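Local coordinates for CalG4 (PDB 3IA7), which is a protein of the GT-B clan, built from two domains that each hold a parallel beta-sheet flanked by helices, at residues 309-321 and 371-383. Residues are numbered along the deposited sequence; the frame is centred on the assembly and turned at random.
Sequences AVLEAFAAGVPLV and ERVRRMQRDILSS
F314 of helix 309-315 meets V373, M376 and I380 of helix 371-381, and this apolar group is the tight part of the contact. The local helix axes cross at -100° and approach to 8.7 Å, a near-perpendicular packing. With CG anti to the carbonyl carbon (chi1 -63°), the F314 ring fits into the angle between V373 and M376, each approaching it obliquely: F314 CD1 is 3.8 Å from V373 CG1, while F314 CD2 is 3.7 Å from M376 CG. At the root of the side chain, I380 CD1 lies 3.4 Å from F314 CB. The two methyls of V373 also touch successive parts of the chain beyond the helix, CG1 lying 3.5 Å from G317 C and CG2 resting against P319. Outside the pair, L342 adds to the packing around F314, and the turn leads into strand 320-322 of the C-terminal sheet.

Toward solvent the contact becomes polar and looser. The extended Q377 side chain runs alongside the Schellman motif closed by G317, whose positive phi ends the helix. Q377 NE2 donates to A315 O at 3.2 Å, but the N-H...O angle is a bent 140° and the donor stands above the carbonyl plane. A water accepts from Q377 NE2 and donates to A316 O. One amide thus serves two consecutive carbonyls of the helix end, directly and through water, which implies modest polar bonding beside a chiefly hydrophobic interface.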
# COMPACT_ATOMS: atom_id res chain seq x y z
N ALA A 309 0.87 12.40 5.59
CA ALA A 309 -0.24 12.09 6.47
C ALA A 309 -1.52 12.82 6.02
O ALA A 309 -2.62 12.28 6.14
CB ALA A 309 0.10 12.47 7.89
N VAL A 310 -1.36 14.05 5.58
CA VAL A 310 -2.48 14.88 5.12
C VAL A 310 -3.19 14.23 3.94
O VAL A 310 -4.42 14.08 3.94
CB VAL A 310 -1.92 16.32 4.84
CG1 VAL A 310 -2.59 17.06 3.72
CG2 VAL A 310 -1.82 17.13 6.19
N LEU A 311 -2.41 13.88 2.94
CA LEU A 311 -2.97 13.33 1.67
C LEU A 311 -3.59 11.92 1.92
O LEU A 311 -4.58 11.55 1.26
CB LEU A 311 -1.84 13.28 0.63
CG LEU A 311 -1.32 14.65 0.10
CD1 LEU A 311 -0.24 14.46 -1.00
CD2 LEU A 311 -2.39 15.58 -0.40
N GLU A 312 -3.03 11.17 2.86
CA GLU A 312 -3.65 9.91 3.29
C GLU A 312 -5.08 10.14 3.83
O GLU A 312 -6.02 9.43 3.41
CB GLU A 312 -2.82 9.26 4.38
CG GLU A 312 -3.09 7.81 4.54
CD GLU A 312 -2.13 7.02 3.72
OE1 GLU A 312 -0.95 6.88 4.16
OE2 GLU A 312 -2.53 6.56 2.61
N ALA A 313 -5.23 11.11 4.75
CA ALA A 313 -6.54 11.52 5.29
C ALA A 313 -7.46 11.99 4.15
O ALA A 313 -8.59 11.50 3.99
CB ALA A 313 -6.39 12.65 6.39
N PHE A 314 -6.95 12.88 3.29
CA PHE A 314 -7.84 13.34 2.23
C PHE A 314 -8.23 12.24 1.21
O PHE A 314 -9.34 12.28 0.74
CB PHE A 314 -7.22 14.53 1.52
CG PHE A 314 -7.02 15.73 2.42
CD1 PHE A 314 -7.80 15.92 3.58
CD2 PHE A 314 -6.05 16.64 2.10
CE1 PHE A 314 -7.61 17.05 4.39
CE2 PHE A 314 -5.84 17.75 2.86
CZ PHE A 314 -6.60 17.96 4.03
N ALA A 315 -7.33 11.28 0.91
CA ALA A 315 -7.65 10.12 0.03
C ALA A 315 -8.92 9.41 0.53
O ALA A 315 -9.66 8.85 -0.26
CB ALA A 315 -6.49 9.09 -0.03
N ALA A 316 -9.12 9.43 1.85
CA ALA A 316 -10.30 8.80 2.42
C ALA A 316 -11.45 9.78 2.71
O ALA A 316 -12.46 9.39 3.34
CB ALA A 316 -9.92 7.99 3.69
N GLY A 317 -11.28 11.04 2.29
CA GLY A 317 -12.28 12.12 2.55
C GLY A 317 -12.45 12.45 4.03
O GLY A 317 -13.53 12.85 4.43
N VAL A 318 -11.38 12.38 4.81
CA VAL A 318 -11.44 12.68 6.26
C VAL A 318 -10.84 14.05 6.53
O VAL A 318 -9.65 14.26 6.22
CB VAL A 318 -10.62 11.66 7.07
CG1 VAL A 318 -10.62 11.97 8.60
CG2 VAL A 318 -11.16 10.26 6.80
N PRO A 319 -11.62 14.93 7.16
CA PRO A 319 -11.09 16.25 7.51
C PRO A 319 -10.10 16.22 8.68
O PRO A 319 -10.14 15.30 9.51
CB PRO A 319 -12.36 17.08 7.86
CG PRO A 319 -13.34 16.08 8.37
CD PRO A 319 -13.03 14.76 7.59
N LEU A 320 -9.21 17.20 8.77
CA LEU A 320 -8.07 17.13 9.73
C LEU A 320 -8.16 18.18 10.83
O LEU A 320 -8.58 19.33 10.59
CB LEU A 320 -6.75 17.31 8.98
CG LEU A 320 -6.27 16.18 8.06
CD1 LEU A 320 -7.40 15.63 7.28
CD2 LEU A 320 -5.24 16.75 7.11
N VAL A 321 -7.72 17.81 12.03
CA VAL A 321 -7.30 18.80 13.00
C VAL A 321 -5.77 18.62 13.11
O VAL A 321 -5.28 17.49 13.29
CB VAL A 321 -7.97 18.64 14.36
CG1 VAL A 321 -7.48 19.72 15.36
CG2 VAL A 321 -9.52 18.71 14.19
N GLU A 371 -17.32 19.11 2.63
CA GLU A 371 -17.46 19.26 1.18
C GLU A 371 -16.15 19.58 0.42
O GLU A 371 -15.89 18.97 -0.63
CB GLU A 371 -18.54 20.27 0.81
CG GLU A 371 -18.93 20.25 -0.68
CD GLU A 371 -19.40 18.87 -1.25
OE1 GLU A 371 -19.70 17.91 -0.49
OE2 GLU A 371 -19.49 18.77 -2.49
N ARG A 372 -15.34 20.50 0.95
CA ARG A 372 -14.03 20.81 0.35
C ARG A 372 -13.11 19.57 0.41
O ARG A 372 -12.38 19.27 -0.55
CB ARG A 372 -13.38 22.00 1.04
CG ARG A 372 -14.09 23.33 0.75
CD ARG A 372 -13.31 24.51 1.25
NE ARG A 372 -13.26 24.61 2.71
CZ ARG A 372 -14.12 25.30 3.46
NH1 ARG A 372 -15.13 25.96 2.91
NH2 ARG A 372 -13.95 25.33 4.78
N VAL A 373 -13.17 18.84 1.52
CA VAL A 373 -12.37 17.62 1.66
C VAL A 373 -12.84 16.52 0.64
O VAL A 373 -12.03 15.76 0.05
CB VAL A 373 -12.34 17.12 3.14
CG1 VAL A 373 -11.62 15.78 3.20
CG2 VAL A 373 -11.57 18.14 4.03
N ARG A 374 -14.14 16.41 0.45
CA ARG A 374 -14.65 15.45 -0.54
C ARG A 374 -14.20 15.80 -1.98
O ARG A 374 -13.86 14.90 -2.75
CB ARG A 374 -16.16 15.33 -0.43
CG ARG A 374 -16.51 14.50 0.78
CD ARG A 374 -17.94 14.17 0.85
NE ARG A 374 -18.27 13.62 2.16
CZ ARG A 374 -19.50 13.63 2.65
NH1 ARG A 374 -20.47 14.18 1.96
NH2 ARG A 374 -19.74 13.09 3.84
N ARG A 375 -14.16 17.09 -2.31
CA ARG A 375 -13.58 17.54 -3.60
C ARG A 375 -12.11 17.20 -3.68
O ARG A 375 -11.62 16.72 -4.73
CB ARG A 375 -13.84 19.05 -3.81
CG ARG A 375 -15.29 19.39 -4.23
CD ARG A 375 -15.36 19.89 -5.72
NE ARG A 375 -16.38 20.94 -5.90
CZ ARG A 375 -16.32 21.91 -6.82
NH1 ARG A 375 -15.30 21.99 -7.68
NH2 ARG A 375 -17.30 22.81 -6.89
N MSE A 376 -11.39 17.38 -2.58
CA MSE A 376 -9.95 17.00 -2.56
C MSE A 376 -9.76 15.49 -2.72
O MSE A 376 -8.82 15.05 -3.38
CB MSE A 376 -9.24 17.47 -1.25
CG MSE A 376 -7.72 17.08 -1.20
SE MSE A 376 -6.72 17.90 -2.71
CE MSE A 376 -6.70 19.77 -2.31
N GLN A 377 -10.62 14.70 -2.09
CA GLN A 377 -10.61 13.24 -2.26
C GLN A 377 -10.73 12.84 -3.73
O GLN A 377 -10.01 11.94 -4.22
CB GLN A 377 -11.72 12.58 -1.43
CG GLN A 377 -11.88 11.05 -1.63
CD GLN A 377 -13.00 10.47 -0.73
OE1 GLN A 377 -13.98 11.12 -0.47
NE2 GLN A 377 -12.83 9.22 -0.30
N ARG A 378 -11.66 13.47 -4.43
CA ARG A 378 -11.86 13.19 -5.86
C ARG A 378 -10.62 13.59 -6.67
O ARG A 378 -10.22 12.81 -7.54
CB ARG A 378 -13.20 13.81 -6.35
CG ARG A 378 -14.49 13.05 -5.77
CD ARG A 378 -14.37 11.48 -5.89
NE ARG A 378 -14.81 10.73 -4.68
CZ ARG A 378 -14.99 9.40 -4.60
NH1 ARG A 378 -14.81 8.62 -5.66
NH2 ARG A 378 -15.40 8.85 -3.46
N ASP A 379 -10.03 14.75 -6.36
CA ASP A 379 -8.78 15.20 -7.01
C ASP A 379 -7.70 14.13 -6.87
O ASP A 379 -7.13 13.69 -7.88
CB ASP A 379 -8.31 16.54 -6.45
CG ASP A 379 -9.23 17.67 -6.81
OD1 ASP A 379 -10.16 17.50 -7.62
OD2 ASP A 379 -9.04 18.76 -6.27
N ILE A 380 -7.49 13.67 -5.63
CA ILE A 380 -6.48 12.65 -5.34
C ILE A 380 -6.76 11.36 -6.09
O ILE A 380 -5.84 10.76 -6.68
CB ILE A 380 -6.38 12.38 -3.82
CG1 ILE A 380 -5.79 13.63 -3.11
CG2 ILE A 380 -5.53 11.05 -3.51
CD1 ILE A 380 -6.01 13.60 -1.57
N LEU A 381 -8.02 10.92 -6.05
CA LEU A 381 -8.38 9.68 -6.72
C LEU A 381 -8.14 9.79 -8.22
O LEU A 381 -7.69 8.83 -8.85
CB LEU A 381 -9.81 9.24 -6.39
CG LEU A 381 -10.37 8.16 -7.36
CD1 LEU A 381 -9.78 6.77 -7.03
CD2 LEU A 381 -11.92 8.15 -7.46
N SER A 382 -8.36 10.96 -8.79
CA SER A 382 -8.17 11.13 -10.23
C SER A 382 -6.73 11.51 -10.64
O SER A 382 -6.47 11.73 -11.81
CB SER A 382 -9.21 12.14 -10.76
OG SER A 382 -8.78 13.42 -10.41
N SER A 383 -5.77 11.56 -9.70
CA SER A 383 -4.44 12.12 -9.99
C SER A 383 -3.56 11.19 -10.84
O SER A 383 -2.69 11.68 -11.57
CB SER A 383 -3.69 12.49 -8.67
OG SER A 383 -4.37 13.60 -8.10
O HOH W 1 -14.45 7.59 1.46